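Local coordinates for protein choloylglycine hydrolase (Clostridium perfringens, PDB 2BJF) that hydrolyses the amide bond of glycine- and taurine-conjugated bile salts, releasing free bile acids, and can also act as an amine N-acyltransferase, at residues V102-L106 against N139-W144; T3-L7 against I255-V259; L275-T279 against Y291-E295; L13-G17 against M145-G151. One frame throughout, in Å; residues are numbered along the deposited sequence. Where two conformers were deposited one is given.

Contact 1 (V102-L106 against N139-W144); sequences VYNFL and NTTLHW. With DXC ((3alpha,5beta,12alpha)-3,12-dihydroxycholan-24-oic acid), chain B.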
loop_
_atom_site.group_PDB
_atom_site.type_symbol
_atom_site.label_atom_id
_atom_site.label_comp_id
_atom_site.label_asym_id
_atom_site.label_seq_id
_atom_site.Cartn_x
_atom_site.Cartn_y
_atom_site.Cartn_z
ATOM N N VAL A 102 -31.663 16.585 13.576
ATOM C CA VAL A 102 -30.836 15.569 12.913
ATOM C C VAL A 102 -31.650 14.349 12.465
ATOM O O VAL A 102 -31.551 13.924 11.311
ATOM C CB VAL A 102 -29.652 15.106 13.806
ATOM C CG1 VAL A 102 -28.725 14.171 13.035
ATOM C CG2 VAL A 102 -28.870 16.296 14.334
ATOM N N TYR A 103 -32.456 13.808 13.379
ATOM C CA TYR A 103 -33.265 12.613 13.115
ATOM C C TYR A 103 -34.294 12.808 11.996
ATOM O O TYR A 103 -34.752 11.834 11.396
ATOM C CB TYR A 103 -33.974 12.145 14.397
ATOM C CG TYR A 103 -35.024 13.110 14.913
ATOM C CD1 TYR A 103 -36.325 13.099 14.403
ATOM C CD2 TYR A 103 -34.719 14.034 15.910
ATOM C CE1 TYR A 103 -37.290 13.987 14.867
ATOM C CE2 TYR A 103 -35.680 14.924 16.387
ATOM C CZ TYR A 103 -36.962 14.895 15.859
ATOM O OH TYR A 103 -37.916 15.774 16.320
ATOM N N ASN A 104 -34.655 14.064 11.730
ATOM C CA ASN A 104 -35.723 14.383 10.785
ATOM C C ASN A 104 -35.238 14.884 9.421
ATOM O O ASN A 104 -36.049 15.094 8.517
ATOM C CB ASN A 104 -36.700 15.394 11.404
ATOM C CG ASN A 104 -38.074 15.362 10.748
ATOM O OD1 ASN A 104 -38.653 14.294 10.539
ATOM N ND2 ASN A 104 -38.606 16.539 10.428
ATOM N N PHE A 105 -33.928 15.064 9.266
ATOM C CA PHE A 105 -33.385 15.658 8.040
ATOM C C PHE A 105 -33.750 14.885 6.772
ATOM O O PHE A 105 -34.188 15.481 5.787
ATOM C CB PHE A 105 -31.865 15.849 8.120
ATOM C CG PHE A 105 -31.282 16.543 6.917
ATOM C CD1 PHE A 105 -31.278 17.930 6.832
ATOM C CD2 PHE A 105 -30.752 15.807 5.859
ATOM C CE1 PHE A 105 -30.749 18.576 5.717
ATOM C CE2 PHE A 105 -30.218 16.442 4.741
ATOM C CZ PHE A 105 -30.219 17.829 4.670
ATOM N N LEU A 106 -33.561 13.567 6.799
ATOM C CA LEU A 106 -33.822 12.738 5.627
ATOM C C LEU A 106 -35.286 12.840 5.190
ATOM O O LEU A 106 -35.574 13.069 4.012
ATOM C CB LEU A 106 -33.421 11.283 5.891
ATOM C CG LEU A 106 -32.985 10.462 4.673
ATOM C CD1 LEU A 106 -32.078 9.326 5.096
ATOM C CD2 LEU A 106 -34.172 9.927 3.883
ATOM N N ASN A 139 -28.334 12.209 18.997
ATOM C CA ASN A 139 -28.546 11.842 17.605
ATOM C C ASN A 139 -27.289 11.220 17.015
ATOM O O ASN A 139 -26.172 11.578 17.399
ATOM C CB ASN A 139 -28.944 13.067 16.783
ATOM C CG ASN A 139 -30.387 13.470 16.996
ATOM O OD1 ASN A 139 -31.310 12.725 16.661
ATOM N ND2 ASN A 139 -30.592 14.662 17.541
ATOM N N THR A 140 -27.483 10.286 16.087
ATOM C CA THR A 140 -26.379 9.689 15.342
ATOM C C THR A 140 -25.658 10.782 14.551
ATOM O O THR A 140 -26.295 11.680 13.993
ATOM C CB THR A 140 -26.882 8.579 14.387
ATOM O OG1 THR A 140 -27.713 7.663 15.112
ATOM C CG2 THR A 140 -25.719 7.809 13.766
ATOM N N THR A 141 -24.329 10.714 14.537
ATOM C CA THR A 141 -23.510 11.633 13.751
ATOM C C THR A 141 -23.645 11.271 12.275
ATOM O O THR A 141 -23.314 10.154 11.871
ATOM C CB THR A 141 -22.034 11.572 14.178
ATOM O OG1 THR A 141 -21.586 10.211 14.151
ATOM C CG2 THR A 141 -21.859 12.129 15.585
ATOM N N LEU A 142 -24.144 12.214 11.478
ATOM C CA LEU A 142 -24.532 11.925 10.099
ATOM C C LEU A 142 -24.117 12.982 9.085
ATOM O O LEU A 142 -24.010 14.168 9.405
ATOM C CB LEU A 142 -26.051 11.748 10.002
ATOM C CG LEU A 142 -26.749 10.609 10.748
ATOM C CD1 LEU A 142 -28.228 10.922 10.878
ATOM C CD2 LEU A 142 -26.529 9.265 10.063
ATOM N N HIS A 143 -23.877 12.521 7.862
ATOM C CA HIS A 143 -23.902 13.372 6.678
ATOM C C HIS A 143 -24.765 12.697 5.609
ATOM O O HIS A 143 -25.050 11.498 5.702
ATOM C CB HIS A 143 -22.488 13.737 6.188
ATOM C CG HIS A 143 -21.675 12.584 5.683
ATOM N ND1 HIS A 143 -20.542 12.764 4.919
ATOM C CD2 HIS A 143 -21.819 11.245 5.830
ATOM C CE1 HIS A 143 -20.023 11.587 4.619
ATOM N NE2 HIS A 143 -20.780 10.649 5.157
ATOM N N TRP A 144 -25.203 13.464 4.616
ATOM C CA TRP A 144 -26.209 12.976 3.679
ATOM C C TRP A 144 -25.791 13.102 2.222
ATOM O O TRP A 144 -25.134 14.069 1.838
ATOM C CB TRP A 144 -27.540 13.707 3.893
ATOM C CG TRP A 144 -28.145 13.495 5.251
ATOM C CD1 TRP A 144 -29.096 12.576 5.590
ATOM C CD2 TRP A 144 -27.842 14.220 6.450
ATOM N NE1 TRP A 144 -29.404 12.682 6.927
ATOM C CE2 TRP A 144 -28.649 13.682 7.478
ATOM C CE3 TRP A 144 -26.971 15.275 6.754
ATOM C CZ2 TRP A 144 -28.609 14.162 8.792
ATOM C CZ3 TRP A 144 -26.925 15.746 8.061
ATOM C CH2 TRP A 144 -27.742 15.192 9.064
HETATM C C1 DXC B . -30.498 6.621 19.027
HETATM C C2 DXC B . -30.855 7.783 18.100
HETATM C C3 DXC B . -32.244 7.642 17.451
HETATM C C4 DXC B . -32.480 6.282 16.768
HETATM C C5 DXC B . -32.089 5.155 17.726
HETATM C C6 DXC B . -30.681 5.288 18.309
HETATM C C7 DXC B . -32.487 8.832 16.511
HETATM C C8 DXC B . -31.734 8.738 15.182
HETATM C C9 DXC B . -31.850 7.377 14.493
HETATM C C10 DXC B . -31.638 6.199 15.468
HETATM C C11 DXC B . -30.797 7.231 13.390
HETATM C C12 DXC B . -30.866 5.918 12.605
HETATM C C13 DXC B . -30.717 4.731 13.568
HETATM C C14 DXC B . -31.700 4.837 14.745
HETATM C C15 DXC B . -30.636 8.342 12.351
HETATM C C16 DXC B . -29.853 7.652 11.229
HETATM C C17 DXC B . -29.704 6.173 11.631
HETATM C C18 DXC B . -33.965 6.107 16.454
HETATM C C19 DXC B . -29.485 5.251 10.412
HETATM O O1 DXC B . -29.373 4.619 14.060
HETATM O O2 DXC B . -29.134 6.751 19.446
HETATM C C20 DXC B . -32.198 5.778 11.844
HETATM C C21 DXC B . -28.158 5.557 9.705
HETATM C C22 DXC B . -26.938 5.365 10.613
HETATM C C23 DXC B . -25.668 5.112 9.833
HETATM O O3 DXC B . -25.725 4.920 8.599
HETATM O O4 DXC B . -24.592 5.103 10.468
HETATM C C24 DXC B . -29.565 3.752 10.716
HETATM O O HOH W 1 -31.796 12.249 9.035
#
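Phe-105 meets Trp-144 where the start of helix 105-112 comes down on strand 142-147. With CG anti to the backbone N (chi1 -176°), the phenyl group reaches across to the indole. Its CB touches the six-membered ring, 3.7 Å from Trp-144 CZ2. CG follows over CE2 and CZ2. CD2 makes the deepest approach, 3.4 Å from Trp-144 CD2, and lies over the middle of one indole face. CE2 ends near Trp-144 CG. The two ring planes are 43° apart, so the pair is oblique. Leu-142 CB lies over the opposite indole face, offset toward the rim. In this Ntn hydrolase the helix thus packs against one of the two large antiparallel sheets of the fold, and Ile-128 of strand 126-129 joins the same apolar cluster. The indole nitrogen is satisfied by a water. This water accepts from Trp-144 NE1 at 3.2 Å and from Leu-106 N, and donates to Val-102 O. Val-102 fills the other end, with CB 3.7 Å from Asn-139 CG and CG1 3.9 Å from Leu-142 CD1. Asn-139 OD1 sits at the edge of the Tyr-103 ring, in its plane, while ND2 bonds Ile-131 O. Thr-140 and Leu-142 also line the deoxycholate pocket; Leu-142 CD1 lies 3.7 Å from C16 of the steroid.

Contact 2 (T3-L7 against I255-V259); sequences TGLAL and ILNNV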
loop_
_atom_site.group_PDB
_atom_site.type_symbol
_atom_site.label_atom_id
_atom_site.label_comp_id
_atom_site.label_asym_id
_atom_site.label_seq_id
_atom_site.Cartn_x
_atom_site.Cartn_y
_atom_site.Cartn_z
ATOM N N THR A 3 -21.397 3.121 2.481
ATOM C CA THR A 3 -20.998 3.578 1.156
ATOM C C THR A 3 -22.237 3.906 0.333
ATOM O O THR A 3 -23.106 3.054 0.145
ATOM C CB THR A 3 -20.133 2.533 0.415
ATOM O OG1 THR A 3 -19.033 2.137 1.245
ATOM C CG2 THR A 3 -19.595 3.105 -0.891
ATOM N N GLY A 4 -22.310 5.149 -0.137
ATOM C CA GLY A 4 -23.383 5.594 -1.022
ATOM C C GLY A 4 -22.931 5.561 -2.469
ATOM O O GLY A 4 -21.758 5.799 -2.765
ATOM N N LEU A 5 -23.868 5.267 -3.369
ATOM C CA LEU A 5 -23.562 5.122 -4.792
ATOM C C LEU A 5 -24.711 5.602 -5.672
ATOM O O LEU A 5 -25.874 5.278 -5.421
ATOM C CB LEU A 5 -23.226 3.659 -5.122
ATOM C CG LEU A 5 -22.967 3.250 -6.580
ATOM C CD1 LEU A 5 -21.740 3.948 -7.159
ATOM C CD2 LEU A 5 -22.829 1.737 -6.702
ATOM N N ALA A 6 -24.368 6.378 -6.697
ATOM C CA ALA A 6 -25.312 6.758 -7.746
ATOM C C ALA A 6 -24.796 6.248 -9.087
ATOM O O ALA A 6 -23.624 6.430 -9.418
ATOM C CB ALA A 6 -25.504 8.267 -7.779
ATOM N N LEU A 7 -25.676 5.610 -9.855
ATOM C CA LEU A 7 -25.278 4.950 -11.096
ATOM C C LEU A 7 -26.405 4.991 -12.126
ATOM O O LEU A 7 -27.547 4.651 -11.814
ATOM C CB LEU A 7 -24.882 3.498 -10.795
ATOM C CG LEU A 7 -24.027 2.679 -11.763
ATOM C CD1 LEU A 7 -22.615 3.244 -11.889
ATOM C CD2 LEU A 7 -23.979 1.236 -11.288
ATOM N N ILE A 255 -20.543 -3.528 -7.455
ATOM C CA ILE A 255 -19.693 -2.421 -7.012
ATOM C C ILE A 255 -19.657 -2.339 -5.482
ATOM O O ILE A 255 -18.581 -2.320 -4.880
ATOM C CB ILE A 255 -20.133 -1.064 -7.629
ATOM C CG1 ILE A 255 -19.917 -1.070 -9.147
ATOM C CG2 ILE A 255 -19.361 0.091 -6.998
ATOM C CD1 ILE A 255 -20.568 0.099 -9.884
ATOM N N LEU A 256 -20.832 -2.315 -4.858
ATOM C CA LEU A 256 -20.912 -2.184 -3.402
ATOM C C LEU A 256 -20.406 -3.406 -2.630
ATOM O O LEU A 256 -19.915 -3.266 -1.509
ATOM C CB LEU A 256 -22.325 -1.792 -2.955
ATOM C CG LEU A 256 -22.756 -0.346 -3.242
ATOM C CD1 LEU A 256 -24.127 -0.082 -2.655
ATOM C CD2 LEU A 256 -21.757 0.671 -2.702
ATOM N N ASN A 257 -20.514 -4.593 -3.230
ATOM C CA ASN A 257 -19.975 -5.819 -2.625
ATOM C C ASN A 257 -18.478 -5.700 -2.325
ATOM O O ASN A 257 -17.986 -6.251 -1.339
ATOM C CB ASN A 257 -20.212 -7.041 -3.524
ATOM C CG ASN A 257 -21.652 -7.560 -3.483
ATOM O OD1 ASN A 257 -21.992 -8.492 -4.215
ATOM N ND2 ASN A 257 -22.495 -6.968 -2.641
ATOM N N ASN A 258 -17.761 -4.974 -3.182
ATOM C CA ASN A 258 -16.318 -4.816 -3.046
ATOM C C ASN A 258 -15.908 -4.061 -1.782
ATOM O O ASN A 258 -14.809 -4.263 -1.260
ATOM C CB ASN A 258 -15.740 -4.126 -4.282
ATOM C CG ASN A 258 -14.232 -3.990 -4.220
ATOM O OD1 ASN A 258 -13.712 -2.933 -3.858
ATOM N ND2 ASN A 258 -13.524 -5.062 -4.549
ATOM N N VAL A 259 -16.796 -3.195 -1.296
ATOM C CA VAL A 259 -16.526 -2.403 -0.094
ATOM C C VAL A 259 -17.377 -2.836 1.105
ATOM O O VAL A 259 -17.420 -2.151 2.130
ATOM C CB VAL A 259 -16.669 -0.875 -0.358
ATOM C CG1 VAL A 259 -15.536 -0.377 -1.253
ATOM C CG2 VAL A 259 -18.034 -0.536 -0.962
HETATM O O HOH W 2 -19.408 -0.241 2.544
#
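Leu-5 and Leu-7 both carry CG anti to the backbone N (chi1 176° and -161°), and this extends them from strand 3-8 toward Ile-255 on helix 249-257. Ile-255 answers with a chain that is extended beyond CB (chi2 168°), which sends CD1 out toward Leu-7. These two side chains meet tip to tip, Leu-7 CD2 to Ile-255 CD1 at 3.9 Å. Leu-5 meets the same isoleucine differently. It crosses it at about a right angle, and its CD2 touches the CG2 branch at 3.9 Å. Leu-5 CD2 also touches Leu-256 CG at 4.0 Å. Leu-256 runs past Thr-3 in the opposite direction, so its CD2 comes to lie 3.7 Å from Thr-3 CG2. Val-259 crosses Thr-3 at about a right angle and sets CG2 3.6 Å from Thr-3 OG1. The hydroxyl of Thr-3 donates to a water at 2.7 Å. That water in turn donates to Val-259 O at 2.8 Å, and so links the start of the strand to the backbone at Val-259. Strand 3-8 follows directly on the probable nucleophile Cys-2, consistent with an N-terminal nucleophile hydrolase. Here its alternate residues face the helical layer that packs on the sheet. Ile-255 also touches Val-232 of helix 225-243 and Val-262 of the second subunit. The chemistry is almost wholly apolar, with one water-mediated link near Cys-2. Fit of branched side chains, rather than direct polar bonding, therefore joins strand to helix.

Contact 3 (L275-T279 against Y291-E295); sequences LTQYT and YNTYE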
loop_
_atom_site.group_PDB
_atom_site.type_symbol
_atom_site.label_atom_id
_atom_site.label_comp_id
_atom_site.label_asym_id
_atom_site.label_seq_id
_atom_site.Cartn_x
_atom_site.Cartn_y
_atom_site.Cartn_z
ATOM N N LEU A 275 -20.678 -5.015 10.248
ATOM C CA LEU A 275 -21.123 -5.711 9.037
ATOM C C LEU A 275 -21.828 -4.769 8.077
ATOM O O LEU A 275 -22.427 -3.782 8.502
ATOM C CB LEU A 275 -22.114 -6.834 9.386
ATOM C CG LEU A 275 -21.912 -7.785 10.567
ATOM C CD1 LEU A 275 -23.076 -8.764 10.660
ATOM C CD2 LEU A 275 -20.603 -8.531 10.446
ATOM N N THR A 276 -21.773 -5.088 6.785
ATOM C CA THR A 276 -22.713 -4.509 5.831
ATOM C C THR A 276 -24.032 -5.247 6.052
ATOM O O THR A 276 -24.246 -6.342 5.513
ATOM C CB THR A 276 -22.220 -4.623 4.374
ATOM O OG1 THR A 276 -21.016 -3.860 4.228
ATOM C CG2 THR A 276 -23.270 -4.088 3.397
ATOM N N GLN A 277 -24.898 -4.644 6.863
ATOM C CA GLN A 277 -26.163 -5.261 7.266
ATOM C C GLN A 277 -27.121 -5.419 6.091
ATOM O O GLN A 277 -27.784 -6.449 5.959
ATOM C CB GLN A 277 -26.827 -4.456 8.388
ATOM C CG GLN A 277 -26.012 -4.365 9.678
ATOM C CD GLN A 277 -26.077 -5.616 10.549
ATOM O OE1 GLN A 277 -25.299 -5.761 11.493
ATOM N NE2 GLN A 277 -27.006 -6.518 10.245
ATOM N N TYR A 278 -27.190 -4.390 5.249
ATOM C CA TYR A 278 -27.998 -4.425 4.031
ATOM C C TYR A 278 -27.413 -3.556 2.921
ATOM O O TYR A 278 -26.592 -2.667 3.171
ATOM C CB TYR A 278 -29.477 -4.079 4.302
ATOM C CG TYR A 278 -29.788 -2.629 4.619
ATOM C CD1 TYR A 278 -29.948 -1.686 3.600
ATOM C CD2 TYR A 278 -29.969 -2.210 5.934
ATOM C CE1 TYR A 278 -30.251 -0.357 3.888
ATOM C CE2 TYR A 278 -30.280 -0.886 6.232
ATOM C CZ TYR A 278 -30.410 0.034 5.207
ATOM O OH TYR A 278 -30.715 1.342 5.505
ATOM N N THR A 279 -27.837 -3.842 1.695
ATOM C CA THR A 279 -27.477 -3.050 0.532
ATOM C C THR A 279 -28.764 -2.677 -0.187
ATOM O O THR A 279 -29.520 -3.553 -0.614
ATOM C CB THR A 279 -26.541 -3.829 -0.412
ATOM O OG1 THR A 279 -25.365 -4.226 0.303
ATOM C CG2 THR A 279 -26.136 -2.975 -1.609
ATOM N N TYR A 291 -33.453 -4.178 -2.267
ATOM C CA TYR A 291 -32.462 -4.404 -1.216
ATOM C C TYR A 291 -32.212 -5.884 -0.964
ATOM O O TYR A 291 -33.074 -6.727 -1.219
ATOM C CB TYR A 291 -32.880 -3.711 0.094
ATOM C CG TYR A 291 -33.863 -4.510 0.921
ATOM C CD1 TYR A 291 -33.444 -5.213 2.050
ATOM C CD2 TYR A 291 -35.212 -4.574 0.566
ATOM C CE1 TYR A 291 -34.341 -5.960 2.806
ATOM C CE2 TYR A 291 -36.116 -5.318 1.317
ATOM C CZ TYR A 291 -35.673 -6.007 2.434
ATOM O OH TYR A 291 -36.564 -6.743 3.181
ATOM N N ASN A 292 -31.017 -6.187 -0.471
ATOM C CA ASN A 292 -30.751 -7.480 0.150
ATOM C C ASN A 292 -30.085 -7.264 1.508
ATOM O O ASN A 292 -29.821 -6.121 1.892
ATOM C CB ASN A 292 -29.946 -8.408 -0.773
ATOM C CG ASN A 292 -28.535 -7.905 -1.060
ATOM O OD1 ASN A 292 -28.072 -6.914 -0.492
ATOM N ND2 ASN A 292 -27.841 -8.604 -1.954
ATOM N N THR A 293 -29.834 -8.346 2.237
ATOM C CA THR A 293 -29.280 -8.242 3.583
ATOM C C THR A 293 -28.079 -9.163 3.767
ATOM O O THR A 293 -27.809 -10.020 2.919
ATOM C CB THR A 293 -30.340 -8.554 4.667
ATOM O OG1 THR A 293 -30.771 -9.915 4.546
ATOM C CG2 THR A 293 -31.543 -7.626 4.532
ATOM N N TYR A 294 -27.367 -8.988 4.879
ATOM C CA TYR A 294 -26.233 -9.851 5.207
ATOM C C TYR A 294 -26.665 -11.319 5.267
ATOM O O TYR A 294 -25.954 -12.206 4.785
ATOM C CB TYR A 294 -25.581 -9.430 6.532
ATOM C CG TYR A 294 -24.192 -10.001 6.704
ATOM C CD1 TYR A 294 -23.072 -9.281 6.291
ATOM C CD2 TYR A 294 -23.997 -11.269 7.255
ATOM C CE1 TYR A 294 -21.789 -9.803 6.428
ATOM C CE2 TYR A 294 -22.718 -11.802 7.395
ATOM C CZ TYR A 294 -21.621 -11.062 6.978
ATOM O OH TYR A 294 -20.354 -11.576 7.110
ATOM N N GLU A 295 -27.842 -11.553 5.842
ATOM C CA GLU A 295 -28.377 -12.897 6.037
ATOM C C GLU A 295 -28.982 -13.481 4.760
ATOM O O GLU A 295 -28.842 -14.676 4.496
ATOM C CB GLU A 295 -29.426 -12.889 7.152
ATOM C CG GLU A 295 -28.883 -12.550 8.542
ATOM C CD GLU A 295 -28.894 -11.055 8.868
ATOM O OE1 GLU A 295 -29.092 -10.214 7.961
ATOM O OE2 GLU A 295 -28.702 -10.725 10.055
HETATM O O HOH W 3 -29.122 -7.468 8.812
HETATM O O HOH W 4 -26.358 -6.617 1.653
#
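Tyr-278 and Thr-293 face each other as an antiparallel non-hydrogen-bonded pair, and Thr-279 and Asn-292 follow as a hydrogen-bonded pair. This is the tight part. Thr-279 N donates to Asn-292 O at 3.0 Å and Asn-292 N returns a bond to Thr-279 O, also at 3.0 Å. Beside them Tyr-291 CA makes a CA-H...O contact to Thr-279 O. The strands 275-283 and 288-293 form a beta hairpin in the six-stranded sheet of the Ntn fold. Tyr-278 packs on Arg-18, a deoxycholate-binding residue of the neighbouring strand, and its hydroxyl bonds Asp-69. Thr-279 and Asn-292 lie side by side; one water donates to Thr-279 OG1 and to Asn-292 OD1. Thr-279 OG1 also bonds Asn-19, and Asn-292 ND2 bonds Asn-297 O. Past Thr-293 one bond continues, Tyr-294 N to Gln-277 O at 2.8 Å. Tyr-294 turns CG anti to its N (chi1 -163°), which puts Leu-275 CD1 over the centre of one ring face, 4.2 Å from the centroid, and Thr-276 O at the ring edge. The ring also stacks with His-254 of the second subunit. The contact loosens around partly exposed Gln-277 and Glu-295. There a water donates to Glu-295 OE1 at 2.9 Å and only weakly to Gln-277 O.

Contact 4 (L13-G17 against M145-G151); sequences LHLFG and MISDITG
His-14 and Phe-16, alternate residues of strand 14-22, face the end of strand 142-147 and the type I beta turn from Asp-148 to Gly-151, with CA atoms 5.8 Å apart at His-14 and Ile-149. The Phe-16 ring has CG anti to the backbone N (chi1 173°), which carries it across to Met-145 and Ser-147. Ser-147 CB lies over one face, displaced toward the rim, in a CH-pi contact at 4.1 Å from the ring centroid. Met-145 comes to the ring differently. Its extended chain slides past Phe-16 in the opposite direction and brings CG within 3.7 Å of Phe-16 CE1. The sulfur sits at the ring edge, in its plane, 5.2 Å from the centroid, a Met-aromatic contact. The Phe-16 ring thus lies between the two sheets: the layer of strand 14-22 and the layer of strand 142-147. This is the sheet-on-sheet packing at the centre of the Ntn hydrolase sandwich. Ala-6 of strand 3-8 adds to it from next door. At the outer end His-14 lies over the turn. Its ring has Ile-149 C over one face, and CD2 is 3.5 Å from Gly-151 CA. Its ND1 is bonded to Glu-285, which probably helps to set the rotation of the imidazole. The turn has its own supports. Gly-151 N bonds Asp-148 O at 3.1 Å. Asp-148 OD1 accepts Thr-150 N from above the carboxylate plane, at 3.0 Å, making an Asx turn, while OD2 takes Val-116 N.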
loop_
_atom_site.group_PDB
_atom_site.type_symbol
_atom_site.label_atom_id
_atom_site.label_comp_id
_atom_site.label_asym_id
_atom_site.label_seq_id
_atom_site.Cartn_x
_atom_site.Cartn_y
_atom_site.Cartn_z
ATOM N N LEU A 13 -31.939 5.010 -16.835
ATOM C CA LEU A 13 -32.557 5.076 -15.513
ATOM C C LEU A 13 -31.499 5.363 -14.457
ATOM O O LEU A 13 -30.316 5.086 -14.662
ATOM C CB LEU A 13 -33.311 3.782 -15.190
ATOM C CG LEU A 13 -34.487 3.390 -16.094
ATOM C CD1 LEU A 13 -35.066 2.055 -15.656
ATOM C CD2 LEU A 13 -35.573 4.464 -16.121
ATOM N N HIS A 14 -31.927 5.920 -13.329
ATOM C CA HIS A 14 -30.996 6.339 -12.288
ATOM C C HIS A 14 -31.144 5.539 -11.004
ATOM O O HIS A 14 -32.198 5.547 -10.362
ATOM C CB HIS A 14 -31.125 7.843 -12.032
ATOM C CG HIS A 14 -30.697 8.680 -13.196
ATOM N ND1 HIS A 14 -31.538 8.981 -14.246
ATOM C CD2 HIS A 14 -29.508 9.257 -13.490
ATOM C CE1 HIS A 14 -30.889 9.717 -15.130
ATOM N NE2 HIS A 14 -29.656 9.901 -14.693
ATOM N N LEU A 15 -30.073 4.831 -10.655
ATOM C CA LEU A 15 -30.020 4.046 -9.433
ATOM C C LEU A 15 -29.285 4.817 -8.348
ATOM O O LEU A 15 -28.261 5.453 -8.609
ATOM C CB LEU A 15 -29.327 2.701 -9.675
ATOM C CG LEU A 15 -29.831 1.776 -10.788
ATOM C CD1 LEU A 15 -28.915 0.565 -10.903
ATOM C CD2 LEU A 15 -31.276 1.336 -10.568
ATOM N N PHE A 16 -29.823 4.764 -7.136
ATOM C CA PHE A 16 -29.207 5.398 -5.979
ATOM C C PHE A 16 -29.450 4.545 -4.742
ATOM O O PHE A 16 -30.568 4.099 -4.498
ATOM C CB PHE A 16 -29.755 6.817 -5.777
ATOM C CG PHE A 16 -29.291 7.471 -4.504
ATOM C CD1 PHE A 16 -27.963 7.860 -4.350
ATOM C CD2 PHE A 16 -30.182 7.695 -3.457
ATOM C CE1 PHE A 16 -27.527 8.460 -3.169
ATOM C CE2 PHE A 16 -29.757 8.297 -2.276
ATOM C CZ PHE A 16 -28.425 8.681 -2.133
ATOM N N GLY A 17 -28.397 4.322 -3.962
ATOM C CA GLY A 17 -28.503 3.485 -2.776
ATOM C C GLY A 17 -27.232 3.430 -1.961
ATOM O O GLY A 17 -26.342 4.270 -2.122
ATOM N N MET A 145 -26.179 12.111 1.425
ATOM C CA MET A 145 -26.081 12.198 -0.027
ATOM C C MET A 145 -27.489 12.287 -0.608
ATOM O O MET A 145 -28.383 11.537 -0.208
ATOM C CB MET A 145 -25.332 10.995 -0.602
ATOM C CG MET A 145 -25.078 11.084 -2.100
ATOM S SD MET A 145 -23.968 9.793 -2.688
ATOM C CE MET A 145 -24.121 9.995 -4.461
ATOM N N ILE A 146 -27.676 13.219 -1.539
ATOM C CA ILE A 146 -28.971 13.456 -2.174
ATOM C C ILE A 146 -28.787 13.381 -3.688
ATOM O O ILE A 146 -27.843 13.958 -4.231
ATOM C CB ILE A 146 -29.569 14.829 -1.756
ATOM C CG1 ILE A 146 -29.720 14.912 -0.233
ATOM C CG2 ILE A 146 -30.919 15.065 -2.432
ATOM C CD1 ILE A 146 -29.967 16.314 0.303
ATOM N N SER A 147 -29.677 12.653 -4.357
ATOM C CA SER A 147 -29.565 12.411 -5.792
ATOM C C SER A 147 -30.951 12.313 -6.419
ATOM O O SER A 147 -31.904 11.914 -5.751
ATOM C CB SER A 147 -28.776 11.120 -6.041
ATOM O OG SER A 147 -28.282 11.061 -7.369
ATOM N N ASP A 148 -31.067 12.679 -7.694
ATOM C CA ASP A 148 -32.360 12.605 -8.380
ATOM C C ASP A 148 -32.277 12.067 -9.816
ATOM O O ASP A 148 -31.224 11.603 -10.258
ATOM C CB ASP A 148 -33.113 13.948 -8.307
ATOM C CG ASP A 148 -32.474 15.043 -9.151
ATOM O OD1 ASP A 148 -31.565 14.753 -9.956
ATOM O OD2 ASP A 148 -32.900 16.209 -9.009
ATOM N N ILE A 149 -33.399 12.147 -10.530
ATOM C CA ILE A 149 -33.526 11.585 -11.877
ATOM C C ILE A 149 -32.793 12.377 -12.970
ATOM O O ILE A 149 -32.783 11.965 -14.133
ATOM C CB ILE A 149 -35.016 11.368 -12.270
ATOM C CG1 ILE A 149 -35.791 12.692 -12.235
ATOM C CG2 ILE A 149 -35.657 10.328 -11.356
ATOM C CD1 ILE A 149 -37.168 12.624 -12.883
ATOM N N THR A 150 -32.185 13.501 -12.596
ATOM C CA THR A 150 -31.358 14.283 -13.522
ATOM C C THR A 150 -29.928 13.743 -13.554
ATOM O O THR A 150 -29.134 14.106 -14.427
ATOM C CB THR A 150 -31.314 15.787 -13.151
ATOM O OG1 THR A 150 -30.548 15.969 -11.953
ATOM C CG2 THR A 150 -32.717 16.355 -12.956
ATOM N N GLY A 151 -29.606 12.885 -12.589
ATOM C CA GLY A 151 -28.261 12.335 -12.453
ATOM C C GLY A 151 -27.354 13.178 -11.576
ATOM O O GLY A 151 -26.198 12.818 -11.344
#

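From the N terminus, strand 3-8 opens contact 2, which closes only at 255-259 and so encloses most of the chain. Strand 14-22 opens contact 4 inside that loop, and contact 4 closes at 145-151. Contact 1 is nested inside contact 4; its second segment runs straight into that of contact 4 on strand 142-147. Contact 3 follows in series after contact 2 closes. None cross. Contacts 2, 3 and 4 share the six-stranded sheet, which contact 2 joins to the helix layer and contact 4 to the opposite sheet. Contact 1 ties a helix to that second sheet. Contacts 2 and 3 also meet through Leu-256 and Thr-279, and both touch the second subunit.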